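Local coordinates for protein uncharacterized esterase YxiM (Bacillus subtilis, PDB 2O14) that is uncharacterised but probably acts as an esterase of the GDSL family, joined to a galactose-binding-like beta-sandwich domain that binds manganese in the crystal, at residues M190-I195 / F200-M205; A56-G61 / T115-E120; D36-S41 / T79-L84; A281-F284 / I289-S292. All coordinates share one frame; numbering follows the deposited sequence.

Contact 1: residues M190-I195 / F200-M205; sequences MLPHYI and FQVRNM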
loop_
_atom_site.group_PDB
_atom_site.type_symbol
_atom_site.label_atom_id
_atom_site.label_comp_id
_atom_site.label_asym_id
_atom_site.label_seq_id
_atom_site.Cartn_x
_atom_site.Cartn_y
_atom_site.Cartn_z
HETATM N N MSE A 190 -9.902 -1.034 3.729
HETATM C CA MSE A 190 -11.130 -0.586 4.383
HETATM C C MSE A 190 -10.875 0.107 5.717
HETATM O O MSE A 190 -11.785 0.678 6.314
HETATM C CB MSE A 190 -12.078 -1.767 4.602
HETATM C CG MSE A 190 -13.356 -1.668 3.796
HETATM SE SE MSE A 190 -13.031 -1.640 1.889
HETATM C CE MSE A 190 -13.331 -3.517 1.539
ATOM N N LEU A 191 -9.636 0.046 6.179
ATOM C CA LEU A 191 -9.251 0.668 7.436
ATOM C C LEU A 191 -9.682 2.132 7.521
ATOM O O LEU A 191 -10.270 2.560 8.519
ATOM C CB LEU A 191 -7.737 0.585 7.610
ATOM C CG LEU A 191 -7.201 0.039 8.930
ATOM C CD1 LEU A 191 -5.692 0.247 8.950
ATOM C CD2 LEU A 191 -7.855 0.742 10.116
ATOM N N PRO A 192 -9.394 2.925 6.477
ATOM C CA PRO A 192 -9.788 4.336 6.529
ATOM C C PRO A 192 -11.260 4.598 6.856
ATOM O O PRO A 192 -11.606 5.673 7.348
ATOM C CB PRO A 192 -9.358 4.874 5.157
ATOM C CG PRO A 192 -9.292 3.654 4.288
ATOM C CD PRO A 192 -8.731 2.606 5.200
ATOM N N HIS A 193 -12.117 3.612 6.606
ATOM C CA HIS A 193 -13.545 3.750 6.889
ATOM C C HIS A 193 -13.848 3.540 8.372
ATOM O O HIS A 193 -15.010 3.593 8.782
ATOM C CB HIS A 193 -14.360 2.733 6.079
ATOM C CG HIS A 193 -14.202 2.863 4.596
ATOM N ND1 HIS A 193 -12.979 2.776 3.966
ATOM C CD2 HIS A 193 -15.117 3.046 3.614
ATOM C CE1 HIS A 193 -13.147 2.898 2.661
ATOM N NE2 HIS A 193 -14.436 3.064 2.420
ATOM N N TYR A 194 -12.817 3.298 9.178
ATOM C CA TYR A 194 -13.032 3.058 10.599
ATOM C C TYR A 194 -12.217 3.890 11.576
ATOM O O TYR A 194 -12.478 3.856 12.773
ATOM C CB TYR A 194 -12.851 1.573 10.903
ATOM C CG TYR A 194 -14.002 0.747 10.397
ATOM C CD1 TYR A 194 -15.243 0.801 11.024
ATOM C CD2 TYR A 194 -13.871 -0.050 9.266
ATOM C CE1 TYR A 194 -16.329 0.086 10.537
ATOM C CE2 TYR A 194 -14.951 -0.770 8.766
ATOM C CZ TYR A 194 -16.180 -0.695 9.407
ATOM O OH TYR A 194 -17.261 -1.379 8.908
ATOM N N ILE A 195 -11.227 4.626 11.089
ATOM C CA ILE A 195 -10.451 5.474 11.984
ATOM C C ILE A 195 -10.665 6.911 11.523
ATOM O O ILE A 195 -11.193 7.140 10.436
ATOM C CB ILE A 195 -8.935 5.126 11.971
ATOM C CG1 ILE A 195 -8.251 5.753 10.759
ATOM C CG2 ILE A 195 -8.747 3.615 11.967
ATOM C CD1 ILE A 195 -8.738 5.225 9.451
ATOM N N PHE A 200 -5.294 10.080 11.615
ATOM C CA PHE A 200 -4.321 9.244 10.926
ATOM C C PHE A 200 -4.462 9.221 9.419
ATOM O O PHE A 200 -5.555 9.355 8.873
ATOM C CB PHE A 200 -4.420 7.784 11.378
ATOM C CG PHE A 200 -4.083 7.553 12.813
ATOM C CD1 PHE A 200 -5.089 7.299 13.741
ATOM C CD2 PHE A 200 -2.759 7.527 13.233
ATOM C CE1 PHE A 200 -4.782 7.017 15.068
ATOM C CE2 PHE A 200 -2.439 7.246 14.561
ATOM C CZ PHE A 200 -3.452 6.989 15.479
ATOM N N GLN A 201 -3.328 9.043 8.758
ATOM C CA GLN A 201 -3.288 8.882 7.317
ATOM C C GLN A 201 -3.102 7.371 7.253
ATOM O O GLN A 201 -2.503 6.782 8.154
ATOM C CB GLN A 201 -2.058 9.560 6.701
ATOM C CG GLN A 201 -2.218 11.036 6.377
ATOM C CD GLN A 201 -3.411 11.300 5.480
ATOM O OE1 GLN A 201 -4.526 11.502 5.961
ATOM N NE2 GLN A 201 -3.187 11.284 4.167
ATOM N N VAL A 202 -3.621 6.734 6.218
ATOM C CA VAL A 202 -3.451 5.298 6.091
ATOM C C VAL A 202 -2.689 4.995 4.808
ATOM O O VAL A 202 -3.143 5.337 3.720
ATOM C CB VAL A 202 -4.813 4.563 6.046
ATOM C CG1 VAL A 202 -4.587 3.071 5.893
ATOM C CG2 VAL A 202 -5.606 4.847 7.311
ATOM N N ARG A 203 -1.522 4.376 4.935
ATOM C CA ARG A 203 -0.740 4.011 3.762
ATOM C C ARG A 203 -0.631 2.488 3.739
ATOM O O ARG A 203 0.175 1.898 4.455
ATOM C CB ARG A 203 0.650 4.656 3.809
ATOM C CG ARG A 203 0.636 6.183 3.728
ATOM C CD ARG A 203 2.050 6.751 3.826
ATOM N NE ARG A 203 2.855 6.422 2.653
ATOM C CZ ARG A 203 2.964 7.189 1.574
ATOM N NH1 ARG A 203 2.322 8.347 1.514
ATOM N NH2 ARG A 203 3.702 6.789 0.547
ATOM N N ASN A 204 -1.465 1.863 2.913
ATOM C CA ASN A 204 -1.507 0.412 2.786
ATOM C C ASN A 204 -0.436 -0.076 1.818
ATOM O O ASN A 204 -0.645 -0.093 0.602
ATOM C CB ASN A 204 -2.889 -0.018 2.291
ATOM C CG ASN A 204 -3.098 -1.511 2.376
ATOM O OD1 ASN A 204 -2.177 -2.253 2.695
ATOM N ND2 ASN A 204 -4.314 -1.959 2.092
HETATM N N MSE A 205 0.699 -0.496 2.371
HETATM C CA MSE A 205 1.834 -0.965 1.573
HETATM C C MSE A 205 1.862 -2.471 1.339
HETATM O O MSE A 205 2.825 -2.996 0.788
HETATM C CB MSE A 205 3.149 -0.537 2.236
HETATM C CG MSE A 205 3.237 0.948 2.562
HETATM SE SE MSE A 205 2.819 2.110 1.039
HETATM C CE MSE A 205 4.526 2.012 0.102
#

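Contact 2: residues A56-G61 / T115-E120; sequences AASGAG and TGDGAE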
loop_
_atom_site.group_PDB
_atom_site.type_symbol
_atom_site.label_atom_id
_atom_site.label_comp_id
_atom_site.label_asym_id
_atom_site.label_seq_id
_atom_site.Cartn_x
_atom_site.Cartn_y
_atom_site.Cartn_z
ATOM N N ALA A 56 -0.182 6.245 -26.219
ATOM C CA ALA A 56 -1.605 6.512 -26.140
ATOM C C ALA A 56 -2.157 5.831 -24.893
ATOM O O ALA A 56 -1.545 4.908 -24.359
ATOM C CB ALA A 56 -2.302 5.972 -27.390
ATOM N N ALA A 57 -3.302 6.315 -24.419
ATOM C CA ALA A 57 -3.973 5.738 -23.258
ATOM C C ALA A 57 -5.460 5.627 -23.602
ATOM O O ALA A 57 -5.970 6.378 -24.439
ATOM C CB ALA A 57 -3.765 6.606 -22.028
ATOM N N SER A 58 -6.148 4.697 -22.948
ATOM C CA SER A 58 -7.562 4.419 -23.208
ATOM C C SER A 58 -8.628 5.346 -22.625
ATOM O O SER A 58 -9.804 5.189 -22.949
ATOM C CB SER A 58 -7.876 3.002 -22.741
ATOM O OG SER A 58 -7.732 2.918 -21.328
ATOM N N GLY A 59 -8.247 6.301 -21.780
ATOM C CA GLY A 59 -9.248 7.165 -21.173
ATOM C C GLY A 59 -9.568 8.495 -21.832
ATOM O O GLY A 59 -9.109 8.802 -22.935
ATOM N N ALA A 60 -10.373 9.291 -21.136
ATOM C CA ALA A 60 -10.780 10.608 -21.618
ATOM C C ALA A 60 -9.920 11.686 -20.973
ATOM O O ALA A 60 -9.310 11.456 -19.931
ATOM C CB ALA A 60 -12.252 10.853 -21.286
ATOM N N GLY A 61 -9.880 12.860 -21.598
ATOM C CA GLY A 61 -9.099 13.963 -21.065
ATOM C C GLY A 61 -7.632 13.612 -20.916
ATOM O O GLY A 61 -7.042 12.998 -21.804
ATOM N N THR A 115 -3.901 -0.887 -10.232
ATOM C CA THR A 115 -4.245 -1.661 -11.428
ATOM C C THR A 115 -5.303 -0.980 -12.286
ATOM O O THR A 115 -6.031 -0.106 -11.813
ATOM C CB THR A 115 -4.759 -3.081 -11.062
ATOM O OG1 THR A 115 -6.030 -2.979 -10.408
ATOM C CG2 THR A 115 -3.772 -3.796 -10.135
ATOM N N GLY A 116 -5.378 -1.381 -13.553
ATOM C CA GLY A 116 -6.361 -0.804 -14.451
ATOM C C GLY A 116 -5.929 0.494 -15.111
ATOM O O GLY A 116 -5.255 1.324 -14.489
ATOM N N ASP A 117 -6.313 0.662 -16.375
ATOM C CA ASP A 117 -5.987 1.867 -17.130
ATOM C C ASP A 117 -6.521 3.088 -16.390
ATOM O O ASP A 117 -7.646 3.072 -15.893
ATOM C CB ASP A 117 -6.637 1.835 -18.518
ATOM C CG ASP A 117 -6.180 0.669 -19.360
ATOM O OD1 ASP A 117 -5.215 -0.018 -18.962
ATOM O OD2 ASP A 117 -6.785 0.449 -20.433
ATOM N N GLY A 118 -5.719 4.145 -16.320
ATOM C CA GLY A 118 -6.163 5.355 -15.654
ATOM C C GLY A 118 -6.326 5.231 -14.155
ATOM O O GLY A 118 -6.967 6.074 -13.526
ATOM N N ALA A 119 -5.743 4.186 -13.576
ATOM C CA ALA A 119 -5.819 3.969 -12.135
ATOM C C ALA A 119 -5.359 5.224 -11.413
ATOM O O ALA A 119 -4.409 5.877 -11.838
ATOM C CB ALA A 119 -4.947 2.797 -11.739
ATOM N N GLU A 120 -6.029 5.557 -10.316
ATOM C CA GLU A 120 -5.671 6.748 -9.562
ATOM C C GLU A 120 -5.547 6.471 -8.077
ATOM O O GLU A 120 -6.150 5.536 -7.551
ATOM C CB GLU A 120 -6.725 7.836 -9.761
ATOM C CG GLU A 120 -7.107 8.091 -11.202
ATOM C CD GLU A 120 -8.087 9.242 -11.333
ATOM O OE1 GLU A 120 -7.665 10.408 -11.165
ATOM O OE2 GLU A 120 -9.280 8.977 -11.593
#

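Contact 3: residues D36-S41 / T79-L84; sequences DRYDRS and TFNVDL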
loop_
_atom_site.group_PDB
_atom_site.type_symbol
_atom_site.label_atom_id
_atom_site.label_comp_id
_atom_site.label_asym_id
_atom_site.label_seq_id
_atom_site.Cartn_x
_atom_site.Cartn_y
_atom_site.Cartn_z
ATOM N N ASP A 36 10.608 16.091 -23.053
ATOM C CA ASP A 36 10.809 17.305 -22.273
ATOM C C ASP A 36 11.826 17.015 -21.173
ATOM O O ASP A 36 11.479 16.516 -20.101
ATOM C CB ASP A 36 9.498 17.795 -21.643
ATOM C CG ASP A 36 8.543 18.408 -22.664
ATOM O OD1 ASP A 36 9.012 19.011 -23.653
ATOM O OD2 ASP A 36 7.317 18.304 -22.468
ATOM N N ARG A 37 13.089 17.311 -21.459
ATOM C CA ARG A 37 14.167 17.097 -20.504
ATOM C C ARG A 37 14.012 18.077 -19.347
ATOM O O ARG A 37 13.548 19.208 -19.541
ATOM C CB ARG A 37 15.518 17.322 -21.194
ATOM C CG ARG A 37 16.739 17.197 -20.286
ATOM C CD ARG A 37 17.996 17.591 -21.036
ATOM N NE ARG A 37 18.202 16.747 -22.209
ATOM C CZ ARG A 37 18.596 15.478 -22.157
ATOM N NH1 ARG A 37 18.835 14.900 -20.984
ATOM N NH2 ARG A 37 18.745 14.784 -23.279
ATOM N N TYR A 38 14.389 17.645 -18.146
ATOM C CA TYR A 38 14.305 18.515 -16.976
ATOM C C TYR A 38 15.022 19.827 -17.279
ATOM O O TYR A 38 16.203 19.824 -17.639
ATOM C CB TYR A 38 14.984 17.877 -15.769
ATOM C CG TYR A 38 15.181 18.855 -14.644
ATOM C CD1 TYR A 38 14.099 19.287 -13.877
ATOM C CD2 TYR A 38 16.438 19.399 -14.379
ATOM C CE1 TYR A 38 14.260 20.239 -12.875
ATOM C CE2 TYR A 38 16.613 20.357 -13.377
ATOM C CZ TYR A 38 15.524 20.770 -12.630
ATOM O OH TYR A 38 15.678 21.710 -11.636
ATOM N N ASP A 39 14.310 20.936 -17.114
ATOM C CA ASP A 39 14.863 22.265 -17.364
ATOM C C ASP A 39 14.641 23.086 -16.097
ATOM O O ASP A 39 13.504 23.407 -15.755
ATOM C CB ASP A 39 14.136 22.925 -18.539
ATOM C CG ASP A 39 14.761 24.245 -18.945
ATOM O OD1 ASP A 39 15.155 25.019 -18.045
ATOM O OD2 ASP A 39 14.848 24.517 -20.162
ATOM N N ARG A 40 15.721 23.433 -15.406
ATOM C CA ARG A 40 15.599 24.194 -14.172
ATOM C C ARG A 40 14.931 25.560 -14.342
ATOM O O ARG A 40 14.285 26.053 -13.417
ATOM C CB ARG A 40 16.968 24.355 -13.513
ATOM C CG ARG A 40 16.907 25.013 -12.152
ATOM C CD ARG A 40 18.177 24.761 -11.359
ATOM N NE ARG A 40 18.328 23.350 -11.007
ATOM C CZ ARG A 40 19.377 22.848 -10.362
ATOM N NH1 ARG A 40 20.375 23.645 -9.993
ATOM N NH2 ARG A 40 19.433 21.549 -10.092
ATOM N N SER A 41 15.074 26.170 -15.514
ATOM C CA SER A 41 14.445 27.469 -15.745
ATOM C C SER A 41 12.925 27.289 -15.826
ATOM O O SER A 41 12.165 28.226 -15.560
ATOM C CB SER A 41 14.972 28.115 -17.035
ATOM O OG SER A 41 14.500 27.444 -18.192
ATOM N N THR A 79 13.464 9.453 -13.800
ATOM C CA THR A 79 12.318 10.076 -13.140
ATOM C C THR A 79 11.818 11.352 -13.799
ATOM O O THR A 79 12.454 11.914 -14.687
ATOM C CB THR A 79 12.657 10.468 -11.690
ATOM O OG1 THR A 79 13.826 11.304 -11.690
ATOM C CG2 THR A 79 12.899 9.229 -10.832
ATOM N N PHE A 80 10.647 11.784 -13.352
ATOM C CA PHE A 80 10.069 13.041 -13.786
ATOM C C PHE A 80 10.420 13.909 -12.585
ATOM O O PHE A 80 10.089 13.544 -11.454
ATOM C CB PHE A 80 8.549 12.945 -13.901
ATOM C CG PHE A 80 7.862 14.284 -13.957
ATOM C CD1 PHE A 80 8.000 15.106 -15.073
ATOM C CD2 PHE A 80 7.094 14.729 -12.885
ATOM C CE1 PHE A 80 7.380 16.353 -15.119
ATOM C CE2 PHE A 80 6.472 15.973 -12.919
ATOM C CZ PHE A 80 6.615 16.786 -14.039
ATOM N N ASN A 81 11.092 15.030 -12.807
ATOM C CA ASN A 81 11.458 15.906 -11.699
ATOM C C ASN A 81 10.646 17.184 -11.736
ATOM O O ASN A 81 10.263 17.660 -12.806
ATOM C CB ASN A 81 12.935 16.300 -11.760
ATOM C CG ASN A 81 13.845 15.125 -11.997
ATOM O OD1 ASN A 81 13.537 13.998 -11.613
ATOM N ND2 ASN A 81 14.990 15.384 -12.619
ATOM N N VAL A 82 10.389 17.730 -10.553
ATOM C CA VAL A 82 9.666 18.979 -10.432
ATOM C C VAL A 82 10.188 19.719 -9.205
ATOM O O VAL A 82 10.126 19.215 -8.083
ATOM C CB VAL A 82 8.128 18.759 -10.317
ATOM C CG1 VAL A 82 7.816 17.758 -9.217
ATOM C CG2 VAL A 82 7.436 20.091 -10.038
ATOM N N ASP A 83 10.741 20.905 -9.432
ATOM C CA ASP A 83 11.263 21.711 -8.338
ATOM C C ASP A 83 10.082 22.260 -7.548
ATOM O O ASP A 83 9.117 22.758 -8.132
ATOM C CB ASP A 83 12.120 22.856 -8.884
ATOM C CG ASP A 83 13.316 22.358 -9.665
ATOM O OD1 ASP A 83 13.971 21.409 -9.194
ATOM O OD2 ASP A 83 13.610 22.917 -10.741
ATOM N N LEU A 84 10.163 22.163 -6.225
ATOM C CA LEU A 84 9.093 22.631 -5.346
ATOM C C LEU A 84 9.632 23.196 -4.038
ATOM O O LEU A 84 10.602 22.678 -3.483
ATOM C CB LEU A 84 8.159 21.470 -4.986
ATOM C CG LEU A 84 7.495 20.636 -6.083
ATOM C CD1 LEU A 84 6.844 19.403 -5.458
ATOM C CD2 LEU A 84 6.467 21.478 -6.816
HETATM O O HOH W 1 13.280 25.503 -11.111
#

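Contact 4: residues A281-F284 / I289-S292; sequences ATDF and IHSS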
loop_
_atom_site.group_PDB
_atom_site.type_symbol
_atom_site.label_atom_id
_atom_site.label_comp_id
_atom_site.label_asym_id
_atom_site.label_seq_id
_atom_site.Cartn_x
_atom_site.Cartn_y
_atom_site.Cartn_z
ATOM N N ALA A 281 -12.650 -19.346 4.811
ATOM C CA ALA A 281 -14.098 -19.261 4.971
ATOM C C ALA A 281 -14.746 -20.589 5.358
ATOM O O ALA A 281 -15.857 -20.612 5.882
ATOM C CB ALA A 281 -14.726 -18.743 3.681
ATOM N N THR A 282 -14.048 -21.690 5.103
ATOM C CA THR A 282 -14.577 -23.017 5.394
ATOM C C THR A 282 -14.001 -23.709 6.630
ATOM O O THR A 282 -14.181 -24.916 6.806
ATOM C CB THR A 282 -14.379 -23.942 4.175
ATOM O OG1 THR A 282 -13.007 -23.900 3.768
ATOM C CG2 THR A 282 -15.250 -23.486 3.015
ATOM N N ASP A 283 -13.316 -22.958 7.487
ATOM C CA ASP A 283 -12.744 -23.538 8.700
ATOM C C ASP A 283 -13.802 -23.701 9.803
ATOM O O ASP A 283 -13.605 -23.280 10.946
ATOM C CB ASP A 283 -11.588 -22.675 9.217
ATOM C CG ASP A 283 -10.392 -22.666 8.275
ATOM O OD1 ASP A 283 -10.336 -23.512 7.353
ATOM O OD2 ASP A 283 -9.499 -21.813 8.468
ATOM N N PHE A 284 -14.925 -24.312 9.436
ATOM C CA PHE A 284 -16.029 -24.568 10.358
ATOM C C PHE A 284 -16.041 -26.041 10.736
ATOM O O PHE A 284 -15.828 -26.902 9.881
ATOM C CB PHE A 284 -17.366 -24.239 9.694
ATOM C CG PHE A 284 -17.736 -22.790 9.749
ATOM C CD1 PHE A 284 -18.295 -22.247 10.902
ATOM C CD2 PHE A 284 -17.542 -21.965 8.641
ATOM C CE1 PHE A 284 -18.660 -20.906 10.953
ATOM C CE2 PHE A 284 -17.905 -20.615 8.682
ATOM C CZ PHE A 284 -18.465 -20.088 9.841
ATOM N N ILE A 289 -18.703 -24.279 14.458
ATOM C CA ILE A 289 -17.808 -23.321 15.100
ATOM C C ILE A 289 -16.611 -23.076 14.185
ATOM O O ILE A 289 -15.948 -24.025 13.754
ATOM C CB ILE A 289 -17.278 -23.845 16.454
ATOM C CG1 ILE A 289 -18.445 -24.258 17.368
ATOM C CG2 ILE A 289 -16.406 -22.774 17.108
ATOM C CD1 ILE A 289 -19.452 -23.150 17.679
ATOM N N HIS A 290 -16.335 -21.807 13.893
ATOM C CA HIS A 290 -15.215 -21.450 13.026
ATOM C C HIS A 290 -13.915 -21.350 13.823
ATOM O O HIS A 290 -13.812 -20.560 14.757
ATOM C CB HIS A 290 -15.501 -20.122 12.323
ATOM C CG HIS A 290 -14.501 -19.773 11.264
ATOM N ND1 HIS A 290 -13.191 -19.450 11.551
ATOM C CD2 HIS A 290 -14.614 -19.720 9.916
ATOM C CE1 HIS A 290 -12.541 -19.214 10.426
ATOM N NE2 HIS A 290 -13.381 -19.370 9.420
ATOM N N SER A 291 -12.926 -22.160 13.448
ATOM C CA SER A 291 -11.633 -22.175 14.129
ATOM C C SER A 291 -10.466 -22.251 13.146
ATOM O O SER A 291 -10.499 -23.034 12.198
ATOM C CB SER A 291 -11.562 -23.367 15.083
ATOM O OG SER A 291 -10.258 -23.508 15.621
ATOM N N SER A 292 -9.436 -21.443 13.387
ATOM C CA SER A 292 -8.254 -21.407 12.529
ATOM C C SER A 292 -7.030 -21.088 13.385
ATOM O O SER A 292 -6.012 -20.608 12.881
ATOM C CB SER A 292 -8.416 -20.319 11.463
ATOM O OG SER A 292 -9.679 -20.399 10.825
#

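Contact 1: residues M190-I195 / F200-M205
Pro192 and Val202 lie closest across the two backbones, their CA atoms 6.4 Å apart, where the short 3-10 turn 191-193 runs past strand 201-204 and Ile195 reaches back toward Phe200. The fold is the alpha/beta/alpha domain of the SGNH (GDSL) hydrolases. Strand 201-204 is an outermost strand of its parallel sheet, and 190-195 belongs to the connection that crosses over from the adjacent strand 164-169. The four residues between the segments turn the chain back into the sheet, and the contact between the two segments is entirely apolar. Val202 is its centre, because its two methyls serve different partners. With CG1 anti to the backbone N (chi1 179°), that branch faces the turn, where it meets Leu191 CD1 at 4.3 Å and the ring atom Pro192 CD at 4.2 Å. The other branch, CG2, lies beside the backbone N and is directed at Ile195. Ile195 holds CG1 between its own backbone N and carbonyl carbon (chi1 80°), the crowded position, and this together with the bend at chi2 (-64°) brings CD1 over to the strand, so that the two branched side chains cross obliquely. Closer to its backbone, Ile195 CG1 lies 4.4 Å from Phe200 CB. The phenylalanine ring continues to Phe367 near the C terminus, which Ile195 also touches. On the turn itself, Tyr194 N donates to Leu191 O at 2.7 Å. The tightest meeting of side chains across the contact is that of two methyls, Ile195 CD1 and Val202 CG2, 3.8 Å apart.

Contact 2: residues A56-G61 / T115-E120
Asp117 reaches from its loop to Ser58, and every part of its side chain but one oxygen is close to the same hydroxyl. CB lies 3.2 Å from Ser58 OG, a van der Waals approach made as the serine comes alongside the aspartate. CG follows at 3.4 Å from Ser58 OG, and OD2 then accepts the hydrogen bond from Ser58 OG at 2.8 Å. The serine does not arrive on the side shared with the other carboxylate oxygen: it meets OD2 from the anti side, 29° out of the carboxylate plane. Its hydroxyl is turned there by chi1 of 65°, which sets OG between the backbone N and the carbonyl carbon, while Ser58 CB stays 3.6 Å from Asp117 OD2. Both residues are solvent-exposed, in loops of the galactose-binding-like beta sandwich: 56-61 joins the antiparallel strands 52-56 and 65-69; the loop with Asp117 links strand 108-115 to strand 120-127. The second loop is a type II turn from Gly116 to Ala119, closed by Ala119 N donating to Gly116 O at 3.0 Å. Asp117 occupies its first corner, which projects the carboxylate toward the other loop, and Gly118 takes the positive phi of the second. Beyond the turn, at the start of strand 120-127, Glu120 OE2 forms a salt bridge with Lys63 of the Ser58 loop. The far tip of the aspartate, OD1, is taken by Thr98 N.

Contact 3: residues D36-S41 / T79-L84
Two side-chain torsions bring Tyr38 and Asp83 together: the tyrosine ring extends anti to its backbone N (chi1 168°), while the aspartate CG sits beside its own N and anti to the carbonyl carbon (chi1 -61°). The phenol thus ends at the carboxylate, where Tyr38 OH donates to the syn lone pair of Asp83 OD2, at 2.6 Å. The carboxylate stands at the ring edge, its plane at 88° to the ring. The hydroxyl works in both directions, since Arg40 NE donates to Tyr38 OH at 3.2 Å, with the phenol oxygen nearly in the guanidinium plane. Arg40 therefore reaches the acid through the tyrosine, its NE being 4.7 Å from Asp83 OD2; the nearby positive charge would probably strengthen the phenol as a donor. OD2 has a second donor in a water that also bonds to Arg40 O, both at 2.6 Å. Farther up the ring, Tyr38 CD1 packs on Asn81 CB at 3.8 Å. The buried amide of Asn81 is held by Thr79 OG1, which donates to its OD1 at 2.7 Å in the carbonyl plane. Loop 36-41 runs alongside strand 80-83 of the galactose-binding-like domain. That strand pairs with 44-46 on one side and 131-138 on the other; from 131-138, Gln131 binds Asp83 OD1 and Asn133 binds Asn81 OD1, while Phe80 and Val82 pack on strands 15-20 and 146-156 of the facing sheet.

Contact 4: residues A281-F284 / I289-S292
The rings of Phe284 and His290 form a T-shaped pair, the imidazole edge directed at the phenyl face with centroids 4.9 Å apart and planes at 89°. His290 CB lies over that same phenyl face, 3.9 Å from the centroid, and His290 CD2 comes within 3.6 Å of Phe284 CE2. One face of the imidazole is covered by Asp283: its CB makes a CH-pi contact 4.0 Å from the centroid, and its carbonyl oxygen stands above the rim. Both ring nitrogens are engaged outside the pair, ND1 with Ser320 OG and NE2 with Arg280 O, which fixes the rotation of the imidazole. Phe284 and His290 are also joined by a single beta bridge that closes a short excursion in the loop between strand 271-275 and helix 298-307 of the SGNH domain, with helix 315-326 packed against it. Ala281 lies about 8 Å, side chain to side chain, from Asp339, probably an active-site residue. At the bend, Asp283 centres an inverse gamma turn, and its O accepts from Ser291 N at 2.8 Å, nearly straight at 157°. The carboxylate OD2 takes Ser292 OG on its anti lone pair at 2.8 Å, and Arg295 forms a salt bridge to the same oxygen.

Overall arrangement
From the N terminus, the chain opens contact 3 at 36-41 and contact 2 at 56-61, then closes contact 3 at 79-84 and contact 2 at 115-120, so these two long closures cross within the galactose-binding-like domain. Contact 3 fastens a loop to a sheet strand; contact 2 joins two inter-strand loops, about 24 Å from contact 3, centre to centre. The chain then enters the SGNH domain, where contacts 1 and 4 follow in series, each closing a connection of only four residues. Contact 1 returns the chain to the edge of the parallel sheet, while contact 4 shapes a loop at the far end, about 55 Å from contact 3 between centres.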